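Local coordinates for protein putative O-GlcNAcase nagJ (Clostridium perfringens, PDB 6PV5) that probably removes N-acetylhexosamine residues from glycans as a family 84 glycoside hydrolase, this chain being the part with the catalytic barrel, the domain before it and the helical domain after it, at residues M188-E193 / G433-P438; E369-G374 / M400-Y405; G213-N218 / S448-A453; A219-P224 / V261-P266. All blocks are in the same frame, centred on the assembly; numbering follows the deposited sequence.

The chain leaves its N-terminal mixed sheet and enters an eight-stranded parallel barrel at strand 188-192. Interaction 1 pairs this first strand with the last, 431-436, and so closes both the barrel and a loop of 239 residues. Nested within that loop are interaction 4, which joins strands two and three, and, later in the chain, interaction 2, which joins strands six and seven; these two follow one another in series. Interaction 3 crosses interaction 1: the end of helix 202-214 and the turn after it pack against helix 446-457, which follows the last strand, outside the seam. Interactions 1, 2 and 4 thus supply three of the eight strand pairings of the barrel wall.

Interaction 1. Residues M188-E193 / G433-P438; sequences MRAVVE and GFIVNP
Val192 and Ile435 meet on the inner side of the sheet, where Val192 CG1 lies 3.6 Å from Ile435 CG2. With chi1 at 55°, CG1 of Val192 sits between its own backbone N and carbonyl carbon, and from there it reaches the isoleucine methyl and the carbonyl of Val436 together. Ile435 turns its other branch to the neighbouring small residue, CG1 standing 4.0 Å from Ala190 CB. Beneath these side chains the two strands run parallel, their axes inclined by 23°, and four backbone bonds tie them in a ladder. Phe434 N gives to Met188 O at 2.8 Å, and Ala190 N gives to Phe434 O at 2.9 Å. Val436 N then bonds to Ala190 O at 3.0 Å, and Val192 N to Val436 O at 2.9 Å. This pairing of first and last strands closes the (beta/alpha)8 barrel of the catalytic domain. Met188 pairs with Gly433, but its extended chain carries the sulfur away from the last strand, and its side chain packs on Ala219 and Met400. On the outer face Val191 CG1 touches Pro438 CG at 3.8 Å, and Thr449 of helix 446-457 covers both Val191 and Val436. Asn437, whose ND2 bonds to Asn404 OD1, lies about 9 Å from the predicted proton donor Asp305, measured between side chains.

Interaction 2. Residues E369-G374 / M400-Y405; sequences EVMWTG and MLWWNY
Met400 opens the pairing with its backbone N bonded to Val370 O, and its carbonyl O receives Trp372 N at 2.9 Å. Its CB packs against Met371 CG at 3.8 Å, while the extended chain takes CE to the carboxylate end of Glu369, CE lying 3.8 Å from CD; the acid itself is paired with Lys187. Leu401 points to the other face of the sheet. There CD1 sits over the six-membered ring of Trp372, 4.1 Å from its centroid, in a CH-pi contact, while CB approaches CZ3 of the same indole. Trp402 N bonds to Trp372 O at 2.8 Å. With CG anti to the backbone N (chi1 173°), its indole swings back to the Met371 side. SD of Met371 lies at the ring edge in a Met-aromatic contact, and the bend at chi3 (-62°) brings CE beside it, 3.8 Å from Trp402 CE3. Trp403 adds a ring edge near Thr373 O. Asn404 OD1 lies in the indole plane of Trp402 and accepts NE1 from above its own amide plane, a bond that would limit rotation of the ring. One water gives protons to Thr373 O and Trp402 O and accepts from Asn404 N, bridging the strands where they part. Helix 385-395 connects these neighbours in a beta-alpha-beta unit of the TIM barrel, whose C-terminal strand ends place Trp402 about 8 Å from the predicted proton donor Asp305, side chain to side chain.

Interaction 3. Residues G213-N218 / S448-A453; sequences GEYKMN and STLTGA
Helix 202-214 has just ended when the segment 213-218 reaches its partner: Tyr215 is the first residue to leave helical angles, and Lys216 takes a positive phi of 72° before the chain straightens at Met217. The segment 448-453, by contrast, is helical throughout, and the two backbones come closest at Met217 and Ala453, whose CA atoms are 5.9 Å apart. No direct hydrogen bond links them, though a water lies between Tyr215 O and Ala453 O, 2.9 Å from the latter. Ala453 CB fills the angle between two side chains, 3.6 Å from Met217 CG and 4.2 Å from Tyr215 CB. Leu450 comes over one face of the Tyr215 ring in a CH-pi contact, its CD2 3.9 Å from the ring centroid and displaced toward CD2 of the tyrosine. Met217 is extended at chi2 (-168°), and its SD passes Thr449 CG2 at 4.1 Å, the two side chains meeting at about a right angle. The contact lies in the helical shell of the (beta/alpha)8 barrel, between the helices that follow the first and last strands. On the barrel side, Val191 of strand 188-192 touches both Met217 and Thr449; Ile474 of helix 464-476 packs on Tyr215 and Leu450, and Met211 of helix 202-214 on Thr449 and Leu450.

Interaction 4. Residues A219-P224 / V261-P266; sequences AYIYAP and VFAISP
Val261 uses both its backbone N and its carbonyl to hold strand 219-222. Its N gives to Tyr220 O at 2.9 Å, and its O takes Tyr222 N at 2.8 Å. The third bond is longer: Ala263 N reaches Tyr222 O at 3.2 Å. On the other edge of strand 219-222, Ile221 takes its backbone partners from Val191 and Glu193. Both tyrosine hydroxyls are engaged too, Tyr220 OH with Glu193 and Tyr222 OH with Asp227 and Arg245. Apolar side chains meet on both faces of the sheet. Ile221 and Val261 lie side by side, CG1 of the isoleucine 4.0 Å from CB of the valine, and Ala223 CB lies 3.7 Å from Ala263 CB. On the reverse face Tyr222 and Phe262, each with CG anti to its N (chi1 -177° and -170°), run alongside one another; their rings are inclined by 32°, with Tyr222 CD2 3.8 Å from Phe262 CE1. Helix 243-255 makes the crossover between these barrel strands. Strand 188-192 flanks strand 219-222 on its other edge and strand 298-302 borders Val261 and Ala263, while Arg205 of helix 202-214 packs on Tyr220 and Tyr222.

Interaction 1. Residues M188-E193 / G433-P438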
loop_
_atom_site.group_PDB
_atom_site.type_symbol
_atom_site.label_atom_id
_atom_site.label_comp_id
_atom_site.label_asym_id
_atom_site.label_seq_id
_atom_site.Cartn_x
_atom_site.Cartn_y
_atom_site.Cartn_z
ATOM N N MET A 188 -2.418 -12.728 0.374
ATOM C CA MET A 188 -3.179 -11.614 0.907
ATOM C C MET A 188 -2.355 -10.331 0.783
ATOM O O MET A 188 -1.232 -10.249 1.291
ATOM C CB MET A 188 -3.602 -11.830 2.356
ATOM C CG MET A 188 -4.759 -10.931 2.711
ATOM S SD MET A 188 -5.019 -10.675 4.465
ATOM C CE MET A 188 -6.744 -10.196 4.420
ATOM N N ARG A 189 -2.939 -9.366 0.060
ATOM C CA ARG A 189 -2.360 -8.058 -0.221
ATOM C C ARG A 189 -3.384 -7.007 0.195
ATOM O O ARG A 189 -4.346 -6.786 -0.523
ATOM C CB ARG A 189 -2.026 -7.938 -1.708
ATOM C CG ARG A 189 -1.090 -9.024 -2.214
ATOM C CD ARG A 189 -1.029 -9.174 -3.727
ATOM N NE ARG A 189 -2.368 -9.185 -4.318
ATOM C CZ ARG A 189 -3.177 -10.245 -4.367
ATOM N NH1 ARG A 189 -2.800 -11.407 -3.844
ATOM N NH2 ARG A 189 -4.366 -10.134 -4.940
ATOM N N ALA A 190 -3.207 -6.424 1.390
ATOM C CA ALA A 190 -4.287 -5.705 2.039
ATOM C C ALA A 190 -3.840 -4.292 2.412
ATOM O O ALA A 190 -2.648 -3.972 2.461
ATOM C CB ALA A 190 -4.693 -6.442 3.293
ATOM N N VAL A 191 -4.838 -3.469 2.725
ATOM C CA VAL A 191 -4.652 -2.230 3.452
ATOM C C VAL A 191 -5.500 -2.357 4.704
ATOM O O VAL A 191 -6.624 -2.837 4.614
ATOM C CB VAL A 191 -5.066 -1.027 2.577
ATOM C CG1 VAL A 191 -5.012 0.306 3.314
ATOM C CG2 VAL A 191 -4.254 -0.968 1.296
ATOM N N VAL A 192 -4.946 -1.970 5.864
ATOM C CA VAL A 192 -5.720 -1.906 7.096
ATOM C C VAL A 192 -5.943 -0.434 7.428
ATOM O O VAL A 192 -5.012 0.357 7.369
ATOM C CB VAL A 192 -5.059 -2.657 8.276
ATOM C CG1 VAL A 192 -3.619 -2.186 8.553
ATOM C CG2 VAL A 192 -5.929 -2.593 9.542
ATOM N N GLU A 193 -7.181 -0.068 7.767
ATOM C CA GLU A 193 -7.422 1.218 8.398
ATOM C C GLU A 193 -7.011 1.152 9.867
ATOM O O GLU A 193 -7.850 1.070 10.757
ATOM C CB GLU A 193 -8.876 1.657 8.193
ATOM C CG GLU A 193 -9.092 3.132 8.513
ATOM C CD GLU A 193 -10.410 3.787 8.107
ATOM O OE1 GLU A 193 -10.823 4.713 8.807
ATOM O OE2 GLU A 193 -10.995 3.394 7.078
ATOM N N GLY A 433 1.107 -12.943 3.824
ATOM C CA GLY A 433 0.288 -11.742 3.731
ATOM C C GLY A 433 1.111 -10.464 3.897
ATOM O O GLY A 433 2.003 -10.395 4.743
ATOM N N PHE A 434 0.787 -9.467 3.074
ATOM C CA PHE A 434 1.360 -8.139 3.197
ATOM C C PHE A 434 0.248 -7.098 3.398
ATOM O O PHE A 434 -0.668 -6.984 2.591
ATOM C CB PHE A 434 2.265 -7.856 1.999
ATOM C CG PHE A 434 2.888 -6.485 2.055
ATOM C CD1 PHE A 434 3.753 -6.148 3.086
ATOM C CD2 PHE A 434 2.612 -5.537 1.080
ATOM C CE1 PHE A 434 4.324 -4.886 3.148
ATOM C CE2 PHE A 434 3.169 -4.266 1.157
ATOM C CZ PHE A 434 4.023 -3.943 2.190
ATOM N N ILE A 435 0.319 -6.365 4.511
ATOM C CA ILE A 435 -0.731 -5.450 4.924
ATOM C C ILE A 435 -0.133 -4.064 5.173
ATOM O O ILE A 435 0.750 -3.902 6.017
ATOM C CB ILE A 435 -1.415 -5.985 6.193
ATOM C CG1 ILE A 435 -1.931 -7.413 5.998
ATOM C CG2 ILE A 435 -2.513 -5.044 6.662
ATOM C CD1 ILE A 435 -1.784 -8.255 7.240
ATOM N N VAL A 436 -0.631 -3.074 4.429
ATOM C CA VAL A 436 -0.184 -1.689 4.541
ATOM C C VAL A 436 -1.078 -0.931 5.512
ATOM O O VAL A 436 -2.299 -0.985 5.400
ATOM C CB VAL A 436 -0.208 -0.993 3.178
ATOM C CG1 VAL A 436 0.136 0.491 3.314
ATOM C CG2 VAL A 436 0.717 -1.701 2.207
ATOM N N ASN A 437 -0.449 -0.296 6.503
ATOM C CA ASN A 437 -1.124 0.624 7.398
ATOM C C ASN A 437 -0.866 2.047 6.886
ATOM O O ASN A 437 0.276 2.504 6.867
ATOM C CB ASN A 437 -0.653 0.452 8.840
ATOM C CG ASN A 437 -1.564 1.116 9.854
ATOM O OD1 ASN A 437 -2.693 1.484 9.530
ATOM N ND2 ASN A 437 -1.084 1.297 11.072
ATOM N N PRO A 438 -1.894 2.745 6.362
ATOM C CA PRO A 438 -1.689 4.033 5.692
ATOM C C PRO A 438 -1.855 5.177 6.688
ATOM O O PRO A 438 -2.065 4.953 7.881
ATOM C CB PRO A 438 -2.814 3.992 4.634
ATOM C CG PRO A 438 -3.971 3.317 5.396
ATOM C CD PRO A 438 -3.299 2.290 6.290
#

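Interaction 2. Residues E369-G374 / M400-Y405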
loop_
_atom_site.group_PDB
_atom_site.type_symbol
_atom_site.label_atom_id
_atom_site.label_comp_id
_atom_site.label_asym_id
_atom_site.label_seq_id
_atom_site.Cartn_x
_atom_site.Cartn_y
_atom_site.Cartn_z
ATOM N N GLU A 369 -4.539 -17.160 10.666
ATOM C CA GLU A 369 -3.512 -16.252 10.178
ATOM C C GLU A 369 -3.105 -15.324 11.317
ATOM O O GLU A 369 -3.955 -14.936 12.112
ATOM C CB GLU A 369 -4.033 -15.490 8.957
ATOM C CG GLU A 369 -4.648 -16.405 7.902
ATOM C CD GLU A 369 -3.636 -17.181 7.069
ATOM O OE1 GLU A 369 -2.431 -17.190 7.436
ATOM O OE2 GLU A 369 -4.039 -17.762 6.040
ATOM N N VAL A 370 -1.795 -15.031 11.403
ATOM C CA VAL A 370 -1.219 -14.217 12.467
ATOM C C VAL A 370 -0.378 -13.096 11.855
ATOM O O VAL A 370 0.536 -13.354 11.068
ATOM C CB VAL A 370 -0.387 -15.038 13.471
ATOM C CG1 VAL A 370 0.147 -14.176 14.607
ATOM C CG2 VAL A 370 -1.209 -16.169 14.077
ATOM N N MET A 371 -0.691 -11.859 12.278
ATOM C CA MET A 371 -0.034 -10.641 11.818
ATOM C C MET A 371 1.042 -10.246 12.822
ATOM O O MET A 371 0.881 -10.409 14.029
ATOM C CB MET A 371 -1.046 -9.494 11.648
ATOM C CG MET A 371 -2.017 -9.769 10.492
ATOM S SD MET A 371 -3.228 -8.443 10.112
ATOM C CE MET A 371 -4.190 -8.317 11.616
ATOM N N TRP A 372 2.163 -9.755 12.300
ATOM C CA TRP A 372 3.157 -9.156 13.167
ATOM C C TRP A 372 3.790 -7.986 12.422
ATOM O O TRP A 372 3.594 -7.852 11.209
ATOM C CB TRP A 372 4.165 -10.229 13.635
ATOM C CG TRP A 372 5.542 -10.208 13.036
ATOM C CD1 TRP A 372 6.711 -9.991 13.716
ATOM C CD2 TRP A 372 5.924 -10.524 11.682
ATOM N NE1 TRP A 372 7.788 -10.129 12.875
ATOM C CE2 TRP A 372 7.336 -10.425 11.616
ATOM C CE3 TRP A 372 5.219 -10.842 10.512
ATOM C CZ2 TRP A 372 8.048 -10.644 10.438
ATOM C CZ3 TRP A 372 5.923 -11.064 9.350
ATOM C CH2 TRP A 372 7.317 -10.967 9.308
ATOM N N THR A 373 4.517 -7.125 13.147
ATOM C CA THR A 373 4.953 -5.880 12.520
ATOM C C THR A 373 6.417 -5.927 12.073
ATOM O O THR A 373 6.900 -4.969 11.458
ATOM C CB THR A 373 4.689 -4.691 13.459
ATOM O OG1 THR A 373 5.410 -4.928 14.673
ATOM C CG2 THR A 373 3.214 -4.479 13.747
ATOM N N GLY A 374 7.111 -7.048 12.342
ATOM C CA GLY A 374 8.555 -7.122 12.138
ATOM C C GLY A 374 9.272 -7.041 13.476
ATOM O O GLY A 374 8.641 -7.232 14.515
ATOM N N MET A 400 1.804 -13.080 8.537
ATOM C CA MET A 400 1.356 -11.942 7.735
ATOM C C MET A 400 2.017 -10.651 8.243
ATOM O O MET A 400 2.038 -10.388 9.436
ATOM C CB MET A 400 -0.173 -11.824 7.813
ATOM C CG MET A 400 -0.853 -13.032 7.193
ATOM S SD MET A 400 -2.472 -12.733 6.438
ATOM C CE MET A 400 -2.517 -14.069 5.241
ATOM N N LEU A 401 2.587 -9.853 7.340
ATOM C CA LEU A 401 3.309 -8.671 7.788
ATOM C C LEU A 401 2.380 -7.449 7.805
ATOM O O LEU A 401 1.867 -7.044 6.769
ATOM C CB LEU A 401 4.529 -8.455 6.889
ATOM C CG LEU A 401 5.331 -7.174 7.168
ATOM C CD1 LEU A 401 5.922 -7.139 8.590
ATOM C CD2 LEU A 401 6.427 -6.984 6.122
ATOM N N TRP A 402 2.135 -6.906 8.999
ATOM C CA TRP A 402 1.451 -5.644 9.159
ATOM C C TRP A 402 2.511 -4.542 9.049
ATOM O O TRP A 402 3.366 -4.389 9.919
ATOM C CB TRP A 402 0.745 -5.647 10.511
ATOM C CG TRP A 402 0.120 -4.346 10.911
ATOM C CD1 TRP A 402 0.725 -3.122 10.975
ATOM C CD2 TRP A 402 -1.229 -4.147 11.371
ATOM N NE1 TRP A 402 -0.154 -2.176 11.427
ATOM C CE2 TRP A 402 -1.360 -2.772 11.684
ATOM C CE3 TRP A 402 -2.335 -4.993 11.543
ATOM C CZ2 TRP A 402 -2.552 -2.220 12.159
ATOM C CZ3 TRP A 402 -3.504 -4.447 12.037
ATOM C CH2 TRP A 402 -3.606 -3.086 12.342
ATOM N N TRP A 403 2.506 -3.843 7.919
ATOM C CA TRP A 403 3.606 -2.934 7.631
ATOM C C TRP A 403 3.215 -1.497 7.960
ATOM O O TRP A 403 2.335 -0.929 7.307
ATOM C CB TRP A 403 4.061 -3.094 6.185
ATOM C CG TRP A 403 5.288 -2.288 5.925
ATOM C CD1 TRP A 403 5.436 -1.303 4.992
ATOM C CD2 TRP A 403 6.523 -2.354 6.656
ATOM N NE1 TRP A 403 6.696 -0.781 5.071
ATOM C CE2 TRP A 403 7.375 -1.383 6.098
ATOM C CE3 TRP A 403 6.977 -3.124 7.736
ATOM C CZ2 TRP A 403 8.665 -1.160 6.577
ATOM C CZ3 TRP A 403 8.260 -2.918 8.198
ATOM C CH2 TRP A 403 9.078 -1.936 7.634
ATOM N N ASN A 404 3.891 -0.931 8.960
ATOM C CA ASN A 404 3.545 0.378 9.501
ATOM C C ASN A 404 4.198 1.505 8.687
ATOM O O ASN A 404 5.018 2.279 9.189
ATOM C CB ASN A 404 3.897 0.475 10.988
ATOM C CG ASN A 404 2.781 -0.056 11.864
ATOM O OD1 ASN A 404 1.610 0.183 11.581
ATOM N ND2 ASN A 404 3.126 -0.803 12.900
ATOM N N TYR A 405 3.793 1.612 7.428
ATOM C CA TYR A 405 4.164 2.710 6.546
ATOM C C TYR A 405 3.207 2.630 5.360
ATOM O O TYR A 405 2.944 1.521 4.875
ATOM C CB TYR A 405 5.614 2.500 6.097
ATOM C CG TYR A 405 6.182 3.596 5.244
ATOM C CD1 TYR A 405 6.934 4.616 5.815
ATOM C CD2 TYR A 405 5.933 3.645 3.885
ATOM C CE1 TYR A 405 7.463 5.640 5.042
ATOM C CE2 TYR A 405 6.461 4.656 3.101
ATOM C CZ TYR A 405 7.228 5.659 3.679
ATOM O OH TYR A 405 7.731 6.675 2.913
HETATM O O HOH W 1 5.288 -2.662 10.612
#

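Interaction 3. Residues G213-N218 / S448-A453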
loop_
_atom_site.group_PDB
_atom_site.type_symbol
_atom_site.label_atom_id
_atom_site.label_comp_id
_atom_site.label_asym_id
_atom_site.label_seq_id
_atom_site.Cartn_x
_atom_site.Cartn_y
_atom_site.Cartn_z
ATOM N N GLY A 213 -8.792 -2.737 -6.144
ATOM C CA GLY A 213 -9.166 -3.626 -7.238
ATOM C C GLY A 213 -8.440 -3.274 -8.527
ATOM O O GLY A 213 -8.048 -4.156 -9.294
ATOM N N GLU A 214 -8.240 -1.970 -8.735
ATOM C CA GLU A 214 -7.518 -1.492 -9.896
ATOM C C GLU A 214 -6.091 -2.044 -9.925
ATOM O O GLU A 214 -5.546 -2.299 -11.001
ATOM C CB GLU A 214 -7.544 0.037 -9.921
ATOM C CG GLU A 214 -7.123 0.610 -11.263
ATOM C CD GLU A 214 -8.182 0.602 -12.356
ATOM O OE1 GLU A 214 -7.990 1.322 -13.366
ATOM O OE2 GLU A 214 -9.198 -0.116 -12.205
ATOM N N TYR A 215 -5.500 -2.243 -8.736
ATOM C CA TYR A 215 -4.084 -2.563 -8.657
ATOM C C TYR A 215 -3.853 -3.919 -7.986
ATOM O O TYR A 215 -2.736 -4.226 -7.563
ATOM C CB TYR A 215 -3.318 -1.374 -8.064
ATOM C CG TYR A 215 -3.385 -0.194 -8.999
ATOM C CD1 TYR A 215 -2.630 -0.192 -10.155
ATOM C CD2 TYR A 215 -4.255 0.866 -8.776
ATOM C CE1 TYR A 215 -2.688 0.859 -11.050
ATOM C CE2 TYR A 215 -4.337 1.922 -9.675
ATOM C CZ TYR A 215 -3.549 1.913 -10.816
ATOM O OH TYR A 215 -3.588 2.910 -11.739
ATOM N N LYS A 216 -4.933 -4.710 -7.902
ATOM C CA LYS A 216 -4.891 -6.130 -7.584
ATOM C C LYS A 216 -4.539 -6.346 -6.113
ATOM O O LYS A 216 -3.968 -7.379 -5.770
ATOM C CB LYS A 216 -3.949 -6.895 -8.522
ATOM C CG LYS A 216 -4.218 -6.739 -10.017
ATOM C CD LYS A 216 -3.304 -7.567 -10.872
ATOM C CE LYS A 216 -3.550 -7.389 -12.354
ATOM N NZ LYS A 216 -2.641 -6.383 -12.956
ATOM N N MET A 217 -4.914 -5.396 -5.248
ATOM C CA MET A 217 -4.911 -5.653 -3.816
ATOM C C MET A 217 -6.264 -6.243 -3.441
ATOM O O MET A 217 -7.291 -5.698 -3.813
ATOM C CB MET A 217 -4.702 -4.378 -2.999
ATOM C CG MET A 217 -3.492 -3.567 -3.448
ATOM S SD MET A 217 -3.069 -2.263 -2.243
ATOM C CE MET A 217 -2.231 -3.232 -0.989
ATOM N N ASN A 218 -6.251 -7.306 -2.630
ATOM C CA ASN A 218 -7.403 -8.189 -2.555
ATOM C C ASN A 218 -8.053 -8.114 -1.184
ATOM O O ASN A 218 -8.929 -8.915 -0.904
ATOM C CB ASN A 218 -7.042 -9.630 -2.952
ATOM C CG ASN A 218 -6.072 -10.326 -2.011
ATOM O OD1 ASN A 218 -5.595 -9.744 -1.034
ATOM N ND2 ASN A 218 -5.783 -11.591 -2.285
ATOM N N SER A 448 2.502 5.590 -1.615
ATOM C CA SER A 448 3.151 4.515 -0.889
ATOM C C SER A 448 2.346 3.225 -1.027
ATOM O O SER A 448 2.916 2.182 -1.318
ATOM C CB SER A 448 3.388 4.886 0.558
ATOM O OG SER A 448 4.089 6.125 0.637
ATOM N N THR A 449 1.019 3.312 -0.824
ATOM C CA THR A 449 0.125 2.170 -0.914
ATOM C C THR A 449 0.259 1.443 -2.259
ATOM O O THR A 449 0.219 0.212 -2.302
ATOM C CB THR A 449 -1.326 2.545 -0.604
ATOM O OG1 THR A 449 -1.341 3.199 0.662
ATOM C CG2 THR A 449 -2.212 1.326 -0.482
ATOM N N LEU A 450 0.404 2.192 -3.353
ATOM C CA LEU A 450 0.505 1.568 -4.661
ATOM C C LEU A 450 1.835 0.828 -4.802
ATOM O O LEU A 450 1.882 -0.199 -5.479
ATOM C CB LEU A 450 0.373 2.619 -5.765
ATOM C CG LEU A 450 -1.032 3.169 -5.992
ATOM C CD1 LEU A 450 -0.969 4.385 -6.901
ATOM C CD2 LEU A 450 -1.936 2.097 -6.599
ATOM N N THR A 451 2.918 1.367 -4.215
ATOM C CA THR A 451 4.187 0.650 -4.266
ATOM C C THR A 451 4.018 -0.640 -3.466
ATOM O O THR A 451 4.606 -1.661 -3.819
ATOM C CB THR A 451 5.408 1.492 -3.849
ATOM O OG1 THR A 451 5.300 1.830 -2.465
ATOM C CG2 THR A 451 5.594 2.758 -4.662
ATOM N N GLY A 452 3.199 -0.564 -2.411
ATOM C CA GLY A 452 2.827 -1.721 -1.614
ATOM C C GLY A 452 2.064 -2.770 -2.435
ATOM O O GLY A 452 2.254 -3.971 -2.237
ATOM N N ALA A 453 1.192 -2.307 -3.345
ATOM C CA ALA A 453 0.458 -3.192 -4.249
ATOM C C ALA A 453 1.431 -3.930 -5.165
ATOM O O ALA A 453 1.227 -5.102 -5.473
ATOM C CB ALA A 453 -0.544 -2.415 -5.072
HETATM O O HOH W 2 -1.468 -6.267 -5.363
#

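Interaction 4. Residues A219-P224 / V261-P266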
loop_
_atom_site.group_PDB
_atom_site.type_symbol
_atom_site.label_atom_id
_atom_site.label_comp_id
_atom_site.label_asym_id
_atom_site.label_seq_id
_atom_site.Cartn_x
_atom_site.Cartn_y
_atom_site.Cartn_z
ATOM N N ALA A 219 -7.629 -7.183 -0.314
ATOM C CA ALA A 219 -8.319 -7.098 0.963
ATOM C C ALA A 219 -8.272 -5.695 1.558
ATOM O O ALA A 219 -7.291 -4.972 1.423
ATOM C CB ALA A 219 -7.746 -8.103 1.937
ATOM N N TYR A 220 -9.330 -5.370 2.297
ATOM C CA TYR A 220 -9.403 -4.167 3.094
ATOM C C TYR A 220 -9.802 -4.553 4.506
ATOM O O TYR A 220 -10.890 -5.078 4.722
ATOM C CB TYR A 220 -10.400 -3.190 2.457
ATOM C CG TYR A 220 -10.842 -2.054 3.342
ATOM C CD1 TYR A 220 -9.929 -1.126 3.827
ATOM C CD2 TYR A 220 -12.176 -1.898 3.688
ATOM C CE1 TYR A 220 -10.328 -0.091 4.654
ATOM C CE2 TYR A 220 -12.596 -0.856 4.501
ATOM C CZ TYR A 220 -11.669 0.054 4.982
ATOM O OH TYR A 220 -12.071 1.088 5.782
ATOM N N ILE A 221 -8.920 -4.276 5.471
ATOM C CA ILE A 221 -9.217 -4.607 6.852
ATOM C C ILE A 221 -9.860 -3.410 7.538
ATOM O O ILE A 221 -9.222 -2.395 7.832
ATOM C CB ILE A 221 -7.984 -5.166 7.601
ATOM C CG1 ILE A 221 -7.355 -6.338 6.845
ATOM C CG2 ILE A 221 -8.360 -5.560 9.018
ATOM C CD1 ILE A 221 -6.115 -6.890 7.501
ATOM N N TYR A 222 -11.158 -3.553 7.803
ATOM C CA TYR A 222 -11.935 -2.519 8.453
ATOM C C TYR A 222 -11.681 -2.550 9.954
ATOM O O TYR A 222 -12.287 -3.328 10.695
ATOM C CB TYR A 222 -13.405 -2.663 8.059
ATOM C CG TYR A 222 -14.307 -1.592 8.610
ATOM C CD1 TYR A 222 -14.443 -0.368 7.965
ATOM C CD2 TYR A 222 -15.028 -1.802 9.774
ATOM C CE1 TYR A 222 -15.271 0.624 8.475
ATOM C CE2 TYR A 222 -15.860 -0.820 10.292
ATOM C CZ TYR A 222 -16.001 0.387 9.625
ATOM O OH TYR A 222 -16.818 1.356 10.147
ATOM N N ALA A 223 -10.775 -1.686 10.415
ATOM C CA ALA A 223 -10.390 -1.718 11.821
ATOM C C ALA A 223 -10.347 -0.314 12.432
ATOM O O ALA A 223 -9.465 -0.015 13.227
ATOM C CB ALA A 223 -9.076 -2.458 11.961
ATOM N N PRO A 224 -11.336 0.577 12.169
ATOM C CA PRO A 224 -11.213 1.979 12.558
ATOM C C PRO A 224 -11.278 2.110 14.072
ATOM O O PRO A 224 -12.274 1.719 14.688
ATOM C CB PRO A 224 -12.425 2.680 11.921
ATOM C CG PRO A 224 -13.072 1.639 11.019
ATOM C CD PRO A 224 -12.646 0.287 11.558
ATOM N N VAL A 261 -12.674 -7.309 5.311
ATOM C CA VAL A 261 -12.350 -8.006 6.546
ATOM C C VAL A 261 -12.841 -7.167 7.718
ATOM O O VAL A 261 -12.395 -6.036 7.908
ATOM C CB VAL A 261 -10.837 -8.305 6.646
ATOM C CG1 VAL A 261 -10.508 -9.113 7.890
ATOM C CG2 VAL A 261 -10.312 -9.002 5.399
ATOM N N PHE A 262 -13.746 -7.721 8.523
ATOM C CA PHE A 262 -14.193 -6.997 9.698
ATOM C C PHE A 262 -13.363 -7.398 10.911
ATOM O O PHE A 262 -13.299 -8.582 11.262
ATOM C CB PHE A 262 -15.682 -7.238 9.971
ATOM C CG PHE A 262 -16.221 -6.319 11.039
ATOM C CD1 PHE A 262 -16.838 -5.122 10.696
ATOM C CD2 PHE A 262 -16.047 -6.608 12.376
ATOM C CE1 PHE A 262 -17.307 -4.252 11.667
ATOM C CE2 PHE A 262 -16.538 -5.745 13.349
ATOM C CZ PHE A 262 -17.154 -4.560 12.994
ATOM N N ALA A 263 -12.791 -6.391 11.587
ATOM C CA ALA A 263 -11.933 -6.617 12.736
ATOM C C ALA A 263 -12.691 -6.316 14.021
ATOM O O ALA A 263 -13.361 -5.290 14.119
ATOM C CB ALA A 263 -10.668 -5.781 12.641
ATOM N N ILE A 264 -12.521 -7.201 15.014
ATOM C CA ILE A 264 -13.114 -7.089 16.336
ATOM C C ILE A 264 -11.987 -7.024 17.366
ATOM O O ILE A 264 -11.085 -7.856 17.334
ATOM C CB ILE A 264 -14.023 -8.310 16.605
ATOM C CG1 ILE A 264 -15.039 -8.511 15.482
ATOM C CG2 ILE A 264 -14.715 -8.161 17.948
ATOM C CD1 ILE A 264 -15.758 -9.839 15.522
ATOM N N SER A 265 -12.061 -6.057 18.294
ATOM C CA SER A 265 -11.085 -5.923 19.363
ATOM C C SER A 265 -11.791 -6.032 20.702
ATOM O O SER A 265 -12.082 -5.017 21.325
ATOM C CB SER A 265 -10.292 -4.627 19.299
ATOM O OG SER A 265 -9.749 -4.427 18.010
ATOM N N PRO A 266 -12.074 -7.260 21.185
ATOM C CA PRO A 266 -12.865 -7.441 22.406
ATOM C C PRO A 266 -12.024 -7.354 23.671
ATOM O O PRO A 266 -12.552 -7.405 24.781
ATOM C CB PRO A 266 -13.322 -8.898 22.267
ATOM C CG PRO A 266 -12.196 -9.578 21.521
ATOM C CD PRO A 266 -11.704 -8.533 20.533
#